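Local coordinates for 33 kDa chaperonin (Thermotoga maritima, PDB 1VQ0), which probably acts as a redox-regulated molecular chaperone, protecting thermally unfolding and oxidatively damaged proteins from irreversible aggregation, at residues A48-G53 with I168-D173; D21-F26 with R190-E195; L74-N79 with G118-G123; H42-L47 with G97-P102. All coordinates share one frame; numbering follows the deposited sequence.

How the interactions relate
Interactions 1, 3 and 4 cluster round the start of helix 46-62, whereas interaction 2 lies at a far corner, its centre about 31 to 38 Å from their centres. All four reach the same large mixed sheet. Interactions 1 and 4 share helix 46-62, with centres about 10 Å apart, and interaction 3 joins them through Ala-119, which packs on Val-51 and Leu-47. Along the chain, interaction 2 brackets the other three, and interaction 3 falls between the segments of interaction 1; the segments of interaction 4 alternate with those of both 1 and 3. Segments distant in sequence are thereby tied round one helix, and interaction 4 brings this cluster near the zinc site.

Interaction 1. Residues A48-G53 with I168-D173; sequences ATVVLG and IGVLVD
Val-170 gives up more surface to this contact than any other residue, reaching from strand 164-173 into helix 46-62 with both of its methyl groups. CG1 lies anti to the backbone N (chi1 167°), which leaves CG2 beside that N, so the two methyls spread to different parts of the helix. CG1 meets Val-50 CG2 at 4.0 Å as the two valines point opposite ways and pass alongside each other. CG2 instead settles on the helix backbone, 3.8 Å from Gly-53 C; the absence of a side chain at Gly-53 lets a branched residue come so near. Val-50 is the second main contributor. Its CG2 also touches Val-172 CG1 at 4.0 Å, so one methyl fits between two strand residues on the same face of the sheet. The helix lies along strand 164-173, one of the two edge strands of the large mixed sheet within this chain; the axes of 48-53 and 168-173 approach to 8.0 Å, at 153°, an alpha-on-beta packing made by short, beta-branched side chains. At the other end, Val-172 CG2 lies 4.0 Å from Thr-49 CG2. The threonine offers its methyl to the sheet and keeps its hydroxyl on its own helix, where OG1 is hydrogen-bonded to Ser-45 O. Ile-57, one helical turn beyond Gly-53, also packs on Val-170, while Phe-114 and Val-116 also touch Val-50.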
loop_
_atom_site.group_PDB
_atom_site.type_symbol
_atom_site.label_atom_id
_atom_site.label_comp_id
_atom_site.label_asym_id
_atom_site.label_seq_id
_atom_site.Cartn_x
_atom_site.Cartn_y
_atom_site.Cartn_z
ATOM N N ALA A 48 -2.097 10.455 24.451
ATOM C CA ALA A 48 -1.926 10.863 23.066
ATOM C C ALA A 48 -0.525 11.411 22.844
ATOM O O ALA A 48 0.029 11.244 21.773
ATOM C CB ALA A 48 -2.938 11.914 22.703
ATOM N N THR A 49 0.051 11.987 23.879
ATOM C CA THR A 49 1.482 12.385 23.859
ATOM C C THR A 49 2.377 11.155 23.616
ATOM O O THR A 49 3.285 11.171 22.795
ATOM C CB THR A 49 1.862 13.076 25.185
ATOM O OG1 THR A 49 1.091 14.273 25.377
ATOM C CG2 THR A 49 3.317 13.558 25.149
ATOM N N VAL A 50 2.093 10.054 24.312
ATOM C CA VAL A 50 2.970 8.897 24.224
ATOM C C VAL A 50 2.774 8.212 22.852
ATOM O O VAL A 50 3.725 7.795 22.214
ATOM C CB VAL A 50 2.716 7.941 25.430
ATOM C CG1 VAL A 50 3.434 6.577 25.246
ATOM C CG2 VAL A 50 3.181 8.590 26.717
ATOM N N VAL A 51 1.521 8.112 22.408
ATOM C CA VAL A 51 1.211 7.438 21.144
ATOM C C VAL A 51 1.813 8.192 19.946
ATOM O O VAL A 51 2.548 7.627 19.142
ATOM C CB VAL A 51 -0.329 7.296 20.936
ATOM C CG1 VAL A 51 -0.627 6.589 19.598
ATOM C CG2 VAL A 51 -0.953 6.482 22.041
ATOM N N LEU A 52 1.476 9.469 19.834
ATOM C CA LEU A 52 2.075 10.329 18.826
ATOM C C LEU A 52 3.605 10.453 18.946
ATOM O O LEU A 52 4.286 10.454 17.952
ATOM C CB LEU A 52 1.408 11.685 18.794
ATOM C CG LEU A 52 1.832 12.655 17.657
ATOM C CD1 LEU A 52 1.791 11.996 16.275
ATOM C CD2 LEU A 52 1.015 13.929 17.616
ATOM N N GLY A 53 4.113 10.577 20.170
ATOM C CA GLY A 53 5.536 10.696 20.407
ATOM C C GLY A 53 6.295 9.490 19.863
ATOM O O GLY A 53 7.313 9.622 19.202
ATOM N N ILE A 168 11.779 2.348 21.379
ATOM C CA ILE A 168 11.174 3.684 21.444
ATOM C C ILE A 168 10.465 3.888 22.773
ATOM O O ILE A 168 9.778 2.988 23.254
ATOM C CB ILE A 168 10.133 3.893 20.269
ATOM C CG1 ILE A 168 10.777 3.819 18.876
ATOM C CG2 ILE A 168 9.448 5.248 20.418
ATOM C CD1 ILE A 168 9.780 3.869 17.736
ATOM N N GLY A 169 10.612 5.079 23.358
ATOM C CA GLY A 169 10.046 5.380 24.685
ATOM C C GLY A 169 9.769 6.862 24.817
ATOM O O GLY A 169 10.539 7.711 24.329
ATOM N N VAL A 170 8.641 7.184 25.440
ATOM C CA VAL A 170 8.271 8.552 25.769
ATOM C C VAL A 170 7.852 8.585 27.260
ATOM O O VAL A 170 6.951 7.884 27.637
ATOM C CB VAL A 170 7.083 9.023 24.944
ATOM C CG1 VAL A 170 6.538 10.302 25.531
ATOM C CG2 VAL A 170 7.470 9.215 23.487
ATOM N N LEU A 171 8.554 9.373 28.067
ATOM C CA LEU A 171 8.191 9.674 29.467
ATOM C C LEU A 171 7.727 11.135 29.567
ATOM O O LEU A 171 8.434 12.086 29.250
ATOM C CB LEU A 171 9.371 9.446 30.393
ATOM C CG LEU A 171 9.129 9.524 31.879
ATOM C CD1 LEU A 171 8.279 8.307 32.322
ATOM C CD2 LEU A 171 10.449 9.584 32.691
ATOM N N VAL A 172 6.494 11.260 30.012
ATOM C CA VAL A 172 5.774 12.507 30.159
ATOM C C VAL A 172 5.134 12.577 31.602
ATOM O O VAL A 172 4.611 11.570 32.092
ATOM C CB VAL A 172 4.642 12.512 29.134
ATOM C CG1 VAL A 172 3.595 11.405 29.493
ATOM C CG2 VAL A 172 4.002 13.901 29.086
ATOM N N ASP A 173 5.202 13.741 32.265
ATOM C CA ASP A 173 4.419 14.033 33.511
ATOM C C ASP A 173 3.823 15.427 33.433
ATOM O O ASP A 173 3.733 15.967 32.338
ATOM C CB ASP A 173 5.272 13.841 34.786
ATOM C CG ASP A 173 6.575 14.609 34.750
ATOM O OD1 ASP A 173 6.548 15.804 34.361
ATOM O OD2 ASP A 173 7.676 14.097 35.121
#

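Interaction 2. Residues D21-F26 with R190-E195; sequences DHKVRF and RTLEQE. With EDO (1,2-ethanediol), chain F.
Lys-23 has CG anti to its carbonyl carbon (chi1 -62°) and runs extended from there, which carries the chain past Leu-192 and its amine to Thr-191. Leu-192 answers with CG anti to its own backbone N (chi1 176°), spreading its two methyls over Lys-23, just ahead of the strand, and Val-24, its first residue. CD1 rests 4.0 Å from Lys-23 CB, and CD2 packs more closely on Val-24 CG2, at 3.6 Å. A long aliphatic stem with a charged end suits Lys-23 here: the stem covers the apolar leucine, while the amine stays among the polar groups of Thr-191 and Glu-193. Lys-23 NZ gives only a weak hydrogen bond to Thr-191 OG1, 3.4 Å long, the two side chains meeting at about a right angle. The threonine hydroxyl has a stronger partner in Asp-189. Glu-193 OE1 stands 4.0 Å from Lys-23 NZ, beyond a salt bridge but near enough for some electrostatic attraction. Lys-23 and Val-24 form a classic beta bulge against strand 13-19, and Glu-193 occupies the N-cap position of helix 194-205, so the contact joins the entry of a sheet strand to the lead-in of a helix. Farther along, extended Arg-25 donates from NH2 to O2 of a 1,2-ethanediol, probably from the crystallisation liquor, at 3.0 Å, the acceptor lying at the guanidinium edge, in plane. Gln-186 also binds this NH2, and Trp-65 makes a cation-pi contact with the arginine.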
loop_
_atom_site.group_PDB
_atom_site.type_symbol
_atom_site.label_atom_id
_atom_site.label_comp_id
_atom_site.label_asym_id
_atom_site.label_seq_id
_atom_site.Cartn_x
_atom_site.Cartn_y
_atom_site.Cartn_z
ATOM N N ASP A 21 31.379 -3.267 7.972
ATOM C CA ASP A 21 31.542 -2.998 6.533
ATOM C C ASP A 21 30.245 -2.603 5.898
ATOM O O ASP A 21 29.890 -3.153 4.861
ATOM C CB ASP A 21 32.137 -4.213 5.768
ATOM C CG ASP A 21 33.464 -4.666 6.322
ATOM O OD1 ASP A 21 34.345 -3.802 6.540
ATOM O OD2 ASP A 21 33.715 -5.875 6.564
ATOM N N HIS A 22 29.533 -1.678 6.552
ATOM C CA HIS A 22 28.308 -1.084 6.013
ATOM C C HIS A 22 27.139 -2.040 5.830
ATOM O O HIS A 22 26.195 -1.717 5.106
ATOM C CB HIS A 22 28.588 -0.361 4.680
ATOM C CG HIS A 22 29.517 0.793 4.824
ATOM N ND1 HIS A 22 30.877 0.679 4.607
ATOM C CD2 HIS A 22 29.297 2.073 5.194
ATOM C CE1 HIS A 22 31.451 1.842 4.836
ATOM N NE2 HIS A 22 30.517 2.703 5.196
ATOM N N LYS A 23 27.181 -3.206 6.472
ATOM C CA LYS A 23 26.063 -4.178 6.388
ATOM C C LYS A 23 24.932 -3.878 7.356
ATOM O O LYS A 23 23.826 -4.379 7.185
ATOM C CB LYS A 23 26.595 -5.597 6.589
ATOM C CG LYS A 23 27.588 -5.960 5.508
ATOM C CD LYS A 23 27.735 -7.453 5.287
ATOM C CE LYS A 23 28.890 -7.742 4.369
ATOM N NZ LYS A 23 29.319 -9.150 4.676
ATOM N N VAL A 24 25.223 -3.074 8.388
ATOM C CA VAL A 24 24.220 -2.627 9.364
ATOM C C VAL A 24 24.280 -1.107 9.446
ATOM O O VAL A 24 25.344 -0.516 9.394
ATOM C CB VAL A 24 24.480 -3.193 10.797
ATOM C CG1 VAL A 24 23.317 -2.831 11.807
ATOM C CG2 VAL A 24 24.734 -4.706 10.780
ATOM N N ARG A 25 23.119 -0.502 9.568
ATOM C CA ARG A 25 22.959 0.930 9.785
ATOM C C ARG A 25 22.229 1.158 11.111
ATOM O O ARG A 25 21.459 0.322 11.558
ATOM C CB ARG A 25 22.241 1.617 8.589
ATOM C CG ARG A 25 20.754 1.350 8.448
ATOM C CD ARG A 25 20.169 1.866 7.124
ATOM N NE ARG A 25 18.725 1.679 7.046
ATOM C CZ ARG A 25 17.980 1.892 5.961
ATOM N NH1 ARG A 25 18.508 2.209 4.788
ATOM N NH2 ARG A 25 16.683 1.785 6.045
ATOM N N PHE A 26 22.548 2.273 11.766
ATOM C CA PHE A 26 21.907 2.612 13.026
ATOM C C PHE A 26 21.604 4.106 13.072
ATOM O O PHE A 26 22.305 4.916 12.425
ATOM C CB PHE A 26 22.783 2.233 14.240
ATOM C CG PHE A 26 24.075 2.991 14.318
ATOM C CD1 PHE A 26 24.105 4.283 14.835
ATOM C CD2 PHE A 26 25.249 2.427 13.843
ATOM C CE1 PHE A 26 25.276 5.000 14.848
ATOM C CE2 PHE A 26 26.422 3.136 13.848
ATOM C CZ PHE A 26 26.423 4.437 14.355
ATOM N N ARG A 190 22.015 -8.563 4.169
ATOM C CA ARG A 190 21.750 -9.835 4.813
ATOM C C ARG A 190 22.798 -10.932 4.659
ATOM O O ARG A 190 22.605 -12.015 5.202
ATOM C CB ARG A 190 20.411 -10.334 4.314
ATOM C CG ARG A 190 19.191 -9.708 5.026
ATOM C CD ARG A 190 17.854 -10.026 4.354
ATOM N NE ARG A 190 17.839 -9.606 2.944
ATOM C CZ ARG A 190 16.814 -9.740 2.098
ATOM N NH1 ARG A 190 15.654 -10.264 2.493
ATOM N NH2 ARG A 190 16.956 -9.351 0.834
ATOM N N THR A 191 23.895 -10.686 3.938
ATOM C CA THR A 191 25.060 -11.578 4.016
ATOM C C THR A 191 25.875 -11.417 5.320
ATOM O O THR A 191 26.840 -12.147 5.542
ATOM C CB THR A 191 26.008 -11.475 2.758
ATOM O OG1 THR A 191 26.727 -10.222 2.716
ATOM C CG2 THR A 191 25.201 -11.553 1.468
ATOM N N LEU A 192 25.483 -10.485 6.177
ATOM C CA LEU A 192 26.115 -10.286 7.479
ATOM C C LEU A 192 26.180 -11.567 8.325
ATOM O O LEU A 192 25.159 -12.192 8.608
ATOM C CB LEU A 192 25.338 -9.213 8.262
ATOM C CG LEU A 192 25.842 -8.968 9.698
ATOM C CD1 LEU A 192 27.099 -8.164 9.671
ATOM C CD2 LEU A 192 24.813 -8.267 10.602
ATOM N N GLU A 193 27.379 -11.909 8.796
ATOM C CA GLU A 193 27.619 -13.117 9.606
ATOM C C GLU A 193 26.580 -13.316 10.714
ATOM O O GLU A 193 26.251 -12.357 11.415
ATOM C CB GLU A 193 29.025 -13.066 10.214
ATOM C CG GLU A 193 30.131 -13.407 9.238
ATOM C CD GLU A 193 30.495 -12.261 8.292
ATOM O OE1 GLU A 193 29.697 -11.263 8.109
ATOM O OE2 GLU A 193 31.611 -12.364 7.721
ATOM N N GLN A 194 26.090 -14.561 10.843
ATOM C CA GLN A 194 24.986 -14.928 11.766
ATOM C C GLN A 194 25.297 -14.659 13.234
ATOM O O GLN A 194 24.383 -14.333 14.013
ATOM C CB GLN A 194 24.545 -16.403 11.608
ATOM C CG GLN A 194 23.361 -16.620 10.684
ATOM C CD GLN A 194 22.076 -15.986 11.211
ATOM O OE1 GLN A 194 21.599 -16.349 12.300
ATOM N NE2 GLN A 194 21.514 -15.031 10.445
ATOM N N GLU A 195 26.576 -14.771 13.592
ATOM C CA GLU A 195 27.053 -14.451 14.944
ATOM C C GLU A 195 26.988 -12.949 15.295
ATOM O O GLU A 195 26.684 -12.605 16.444
ATOM C CB GLU A 195 28.488 -15.005 15.165
HETATM C C1 EDO F . 12.635 4.396 4.436
HETATM O O1 EDO F . 11.591 3.452 4.311
HETATM C C2 EDO F . 13.980 4.049 3.797
HETATM O O2 EDO F . 14.542 2.781 4.201
#

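Interaction 3. Residues L74-N79 with G118-G123; sequences LDIEGN and GAIGQG
Asn-79 OD1 accepts the backbone N-H of Gln-122 at 2.8 Å in a somewhat bent bond (N-H···O 149°), with the donor standing 45° above the amide's carbonyl plane, off any lone pair. The side chain reaches it because CG sits between its backbone N and carbonyl carbon (chi1 70°), folding the amide back over the partner chain. In return, Asn-79 N donates to Gln-122 O at 2.9 Å, so one asparagine grips both polar backbone atoms of Gln-122. The two side chains lie side by side, and Gln-122 OE1 bonds Lys-134 of the second subunit. Gly-78 and Gly-123 next form an antiparallel non-hydrogen-bonded pair, CA to CA 4.0 Å, where strand 71-78 ends and strand 123-130 begins. With no side chains in the way, the backbones close in: Gly-123 CA makes a CH···O contact of 3.2 Å with Glu-77 O, and Gly-78 CA makes one of 3.3 Å with Ile-120 O. Helix 116-120 stops at Gly-121, whose positive phi turns the chain into the sheet. Next to this glycine-rich junction, the CG2 methyls of Ile-76 and Ile-120 meet at 3.8 Å, their side chains crossing at about a right angle, and Leu-143 and Ile-148 pack against both.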
loop_
_atom_site.group_PDB
_atom_site.type_symbol
_atom_site.label_atom_id
_atom_site.label_comp_id
_atom_site.label_asym_id
_atom_site.label_seq_id
_atom_site.Cartn_x
_atom_site.Cartn_y
_atom_site.Cartn_z
ATOM N N LEU A 74 4.296 7.776 8.341
ATOM C CA LEU A 74 3.714 6.624 9.067
ATOM C C LEU A 74 2.277 6.935 9.409
ATOM O O LEU A 74 2.001 7.873 10.094
ATOM C CB LEU A 74 4.454 6.414 10.349
ATOM C CG LEU A 74 4.040 5.445 11.413
ATOM C CD1 LEU A 74 4.143 4.086 10.669
ATOM C CD2 LEU A 74 5.059 5.552 12.515
ATOM N N ASP A 75 1.382 6.110 8.899
ATOM C CA ASP A 75 -0.042 6.221 9.105
ATOM C C ASP A 75 -0.582 4.875 9.703
ATOM O O ASP A 75 -0.697 3.866 9.026
ATOM C CB ASP A 75 -0.702 6.518 7.758
ATOM C CG ASP A 75 -2.173 6.579 7.846
ATOM O OD1 ASP A 75 -2.680 6.742 8.945
ATOM O OD2 ASP A 75 -2.917 6.481 6.860
ATOM N N ILE A 76 -0.783 4.889 11.001
ATOM C CA ILE A 76 -1.386 3.811 11.749
ATOM C C ILE A 76 -2.901 4.102 11.979
ATOM O O ILE A 76 -3.299 5.119 12.470
ATOM C CB ILE A 76 -0.665 3.606 13.042
ATOM C CG1 ILE A 76 0.778 3.143 12.758
ATOM C CG2 ILE A 76 -1.392 2.567 13.891
ATOM C CD1 ILE A 76 1.631 3.238 13.952
ATOM N N GLU A 77 -3.714 3.185 11.514
ATOM C CA GLU A 77 -5.147 3.341 11.639
ATOM C C GLU A 77 -5.769 2.094 12.308
ATOM O O GLU A 77 -5.477 0.961 11.941
ATOM C CB GLU A 77 -5.732 3.590 10.266
ATOM C CG GLU A 77 -7.202 4.009 10.344
ATOM C CD GLU A 77 -7.738 4.443 8.982
ATOM O OE1 GLU A 77 -7.060 4.272 7.963
ATOM O OE2 GLU A 77 -8.836 4.969 8.940
ATOM N N GLY A 78 -6.582 2.308 13.328
ATOM C CA GLY A 78 -7.188 1.180 14.068
ATOM C C GLY A 78 -8.465 1.503 14.738
ATOM O O GLY A 78 -8.948 2.620 14.606
ATOM N N ASN A 79 -9.078 0.483 15.376
ATOM C CA ASN A 79 -10.381 0.643 15.986
ATOM C C ASN A 79 -10.378 1.043 17.497
ATOM O O ASN A 79 -11.416 1.095 18.097
ATOM C CB ASN A 79 -11.262 -0.611 15.763
ATOM C CG ASN A 79 -10.788 -1.824 16.552
ATOM O OD1 ASN A 79 -9.799 -1.761 17.274
ATOM N ND2 ASN A 79 -11.468 -2.969 16.351
ATOM N N GLY A 118 -3.863 -0.458 23.369
ATOM C CA GLY A 118 -5.298 -0.264 23.591
ATOM C C GLY A 118 -5.781 0.995 22.882
ATOM O O GLY A 118 -6.853 1.036 22.305
ATOM N N ALA A 119 -4.979 2.059 22.911
ATOM C CA ALA A 119 -5.427 3.293 22.251
ATOM C C ALA A 119 -5.626 3.050 20.756
ATOM O O ALA A 119 -6.533 3.570 20.150
ATOM C CB ALA A 119 -4.435 4.391 22.462
ATOM N N ILE A 120 -4.715 2.273 20.147
ATOM C CA ILE A 120 -4.764 2.027 18.693
ATOM C C ILE A 120 -5.765 0.937 18.312
ATOM O O ILE A 120 -6.478 1.025 17.296
ATOM C CB ILE A 120 -3.346 1.698 18.185
ATOM C CG1 ILE A 120 -2.470 2.956 18.272
ATOM C CG2 ILE A 120 -3.394 1.059 16.748
ATOM C CD1 ILE A 120 -0.998 2.675 18.078
ATOM N N GLY A 121 -5.803 -0.108 19.108
ATOM C CA GLY A 121 -6.676 -1.235 18.811
ATOM C C GLY A 121 -6.210 -2.041 17.609
ATOM O O GLY A 121 -5.022 -2.023 17.244
ATOM N N GLN A 122 -7.160 -2.714 17.006
ATOM C CA GLN A 122 -6.986 -3.592 15.860
ATOM C C GLN A 122 -6.902 -2.732 14.632
ATOM O O GLN A 122 -7.770 -1.893 14.411
ATOM C CB GLN A 122 -8.213 -4.496 15.657
ATOM C CG GLN A 122 -8.489 -5.515 16.725
ATOM C CD GLN A 122 -7.247 -6.168 17.174
ATOM O OE1 GLN A 122 -6.657 -6.958 16.426
ATOM N NE2 GLN A 122 -6.786 -5.797 18.368
ATOM N N GLY A 123 -5.910 -2.981 13.806
ATOM C CA GLY A 123 -5.732 -2.199 12.617
ATOM C C GLY A 123 -4.452 -2.443 11.852
ATOM O O GLY A 123 -3.895 -3.534 11.879
#

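Interaction 4. Residues H42-L47 with G97-P102; sequences HALSYL and GYVANP
Leu-44 and Pro-102 bring the two backbones closest, their CA atoms 5.0 Å apart, where a turn between helices meets the loop leaving strand 94-99. The preceding helix closes in a Schellman motif whose C-prime residue, Ala-43, has positive phi. Two residues on, Ser-45 N donates to Pro-102 O at 3.0 Å in a nearly straight bond (171°), so a carbonyl from the loop takes up a backbone N-H at the junction of the helices. The compact proline ring suits this place: its CB packs 4.0 Å from Leu-44 CD2 while the carbonyl accepts the amide. The same leucine methyl lies 4.3 Å from Val-99 CG2, at the end of the strand. At the far end, His-42 NE2 donates to Gly-97 O at 2.8 Å, the nitrogen lying in the carbonyl plane though the oxygen is tilted 28° from the ring plane. NE2 also has a weak hydrogen bond to Trp-277 O. The histidine side chain is long enough to bring a ring N-H to the strand backbone, and His-42 CE1 also rests 3.9 Å from Tyr-98 CB. Ser-45 is the N-cap of helix 46-62: its OG is hydrogen-bonded to Ala-48 N and also to Val-104 O. Leu-44 and Val-99 both pack on Leu-52 of that helix. Toward the zinc region, Tyr-98 meets Trp-277 edge to face, and its OH is hydrogen-bonded to Lys-276 NZ, both residues lying between zinc ligands Cys-275 and Cys-278, so the helix junction and strand 94-99 adjoin the zinc-binding region.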
loop_
_atom_site.group_PDB
_atom_site.type_symbol
_atom_site.label_atom_id
_atom_site.label_comp_id
_atom_site.label_asym_id
_atom_site.label_seq_id
_atom_site.Cartn_x
_atom_site.Cartn_y
_atom_site.Cartn_z
ATOM N N HIS A 42 -0.930 20.689 19.810
ATOM C CA HIS A 42 -2.156 19.888 19.753
ATOM C C HIS A 42 -2.884 19.721 21.067
ATOM O O HIS A 42 -3.908 19.085 21.079
ATOM C CB HIS A 42 -1.807 18.490 19.253
ATOM C CG HIS A 42 -1.383 18.445 17.822
ATOM N ND1 HIS A 42 -2.205 18.848 16.784
ATOM C CD2 HIS A 42 -0.237 17.988 17.252
ATOM C CE1 HIS A 42 -1.578 18.627 15.637
ATOM N NE2 HIS A 42 -0.382 18.111 15.890
ATOM N N ALA A 43 -2.338 20.253 22.156
ATOM C CA ALA A 43 -2.926 20.108 23.480
ATOM C C ALA A 43 -3.245 18.635 23.758
ATOM O O ALA A 43 -4.370 18.278 24.160
ATOM C CB ALA A 43 -4.185 21.012 23.633
ATOM N N LEU A 44 -2.232 17.793 23.535
ATOM C CA LEU A 44 -2.352 16.343 23.696
ATOM C C LEU A 44 -2.548 15.944 25.147
ATOM O O LEU A 44 -1.941 16.485 26.036
ATOM C CB LEU A 44 -1.101 15.618 23.148
ATOM C CG LEU A 44 -0.740 15.815 21.665
ATOM C CD1 LEU A 44 0.449 15.039 21.349
ATOM C CD2 LEU A 44 -1.883 15.428 20.707
ATOM N N SER A 45 -3.382 14.943 25.365
ATOM C CA SER A 45 -3.476 14.259 26.638
ATOM C C SER A 45 -2.174 13.515 26.883
ATOM O O SER A 45 -1.338 13.364 25.971
ATOM C CB SER A 45 -4.628 13.260 26.559
ATOM O OG SER A 45 -4.314 12.174 25.656
ATOM N N TYR A 46 -1.995 13.008 28.091
ATOM C CA TYR A 46 -0.817 12.184 28.386
ATOM C C TYR A 46 -0.727 10.968 27.444
ATOM O O TYR A 46 0.279 10.695 26.838
ATOM C CB TYR A 46 -0.801 11.737 29.850
ATOM C CG TYR A 46 -0.668 12.865 30.844
ATOM C CD1 TYR A 46 0.416 13.726 30.789
ATOM C CD2 TYR A 46 -1.638 13.085 31.831
ATOM C CE1 TYR A 46 0.562 14.761 31.673
ATOM C CE2 TYR A 46 -1.505 14.113 32.750
ATOM C CZ TYR A 46 -0.402 14.961 32.658
ATOM O OH TYR A 46 -0.216 16.021 33.531
ATOM N N LEU A 47 -1.821 10.256 27.298
ATOM C CA LEU A 47 -1.774 9.083 26.478
ATOM C C LEU A 47 -1.460 9.407 24.986
ATOM O O LEU A 47 -0.703 8.722 24.353
ATOM C CB LEU A 47 -3.102 8.326 26.634
ATOM C CG LEU A 47 -3.329 7.162 25.694
ATOM C CD1 LEU A 47 -2.229 6.085 25.894
ATOM C CD2 LEU A 47 -4.737 6.614 25.889
ATOM N N GLY A 97 3.114 15.779 12.749
ATOM C CA GLY A 97 2.251 14.670 13.133
ATOM C C GLY A 97 0.980 15.079 13.846
ATOM O O GLY A 97 0.836 16.229 14.239
ATOM N N TYR A 98 0.051 14.143 13.980
ATOM C CA TYR A 98 -1.261 14.384 14.599
ATOM C C TYR A 98 -1.952 13.035 14.905
ATOM O O TYR A 98 -1.561 11.979 14.369
ATOM C CB TYR A 98 -2.143 15.251 13.707
ATOM C CG TYR A 98 -2.594 14.618 12.369
ATOM C CD1 TYR A 98 -1.847 14.768 11.222
ATOM C CD2 TYR A 98 -3.817 13.922 12.266
ATOM C CE1 TYR A 98 -2.256 14.187 9.991
ATOM C CE2 TYR A 98 -4.242 13.336 11.047
ATOM C CZ TYR A 98 -3.432 13.470 9.916
ATOM O OH TYR A 98 -3.833 12.960 8.690
ATOM N N VAL A 99 -2.959 13.088 15.778
ATOM C CA VAL A 99 -3.786 11.930 16.082
ATOM C C VAL A 99 -5.208 12.348 15.870
ATOM O O VAL A 99 -5.516 13.537 15.945
ATOM C CB VAL A 99 -3.636 11.398 17.501
ATOM C CG1 VAL A 99 -2.244 10.950 17.771
ATOM C CG2 VAL A 99 -4.057 12.433 18.555
ATOM N N ALA A 100 -6.085 11.377 15.600
ATOM C CA ALA A 100 -7.490 11.703 15.347
ATOM C C ALA A 100 -8.189 12.178 16.624
ATOM O O ALA A 100 -9.021 13.093 16.560
ATOM C CB ALA A 100 -8.219 10.520 14.725
ATOM N N ASN A 101 -7.770 11.627 17.776
ATOM C CA ASN A 101 -8.356 11.930 19.065
ATOM C C ASN A 101 -7.329 12.387 20.087
ATOM O O ASN A 101 -6.864 11.596 20.879
ATOM C CB ASN A 101 -9.192 10.741 19.602
ATOM C CG ASN A 101 -9.842 11.030 21.007
ATOM O OD1 ASN A 101 -9.915 12.186 21.456
ATOM N ND2 ASN A 101 -10.300 9.969 21.687
ATOM N N PRO A 102 -6.985 13.677 20.054
ATOM C CA PRO A 102 -5.957 14.234 20.925
ATOM C C PRO A 102 -6.233 14.156 22.432
ATOM O O PRO A 102 -5.306 14.291 23.209
ATOM C CB PRO A 102 -5.866 15.736 20.495
ATOM C CG PRO A 102 -6.987 16.027 19.607
ATOM C CD PRO A 102 -7.565 14.693 19.156
#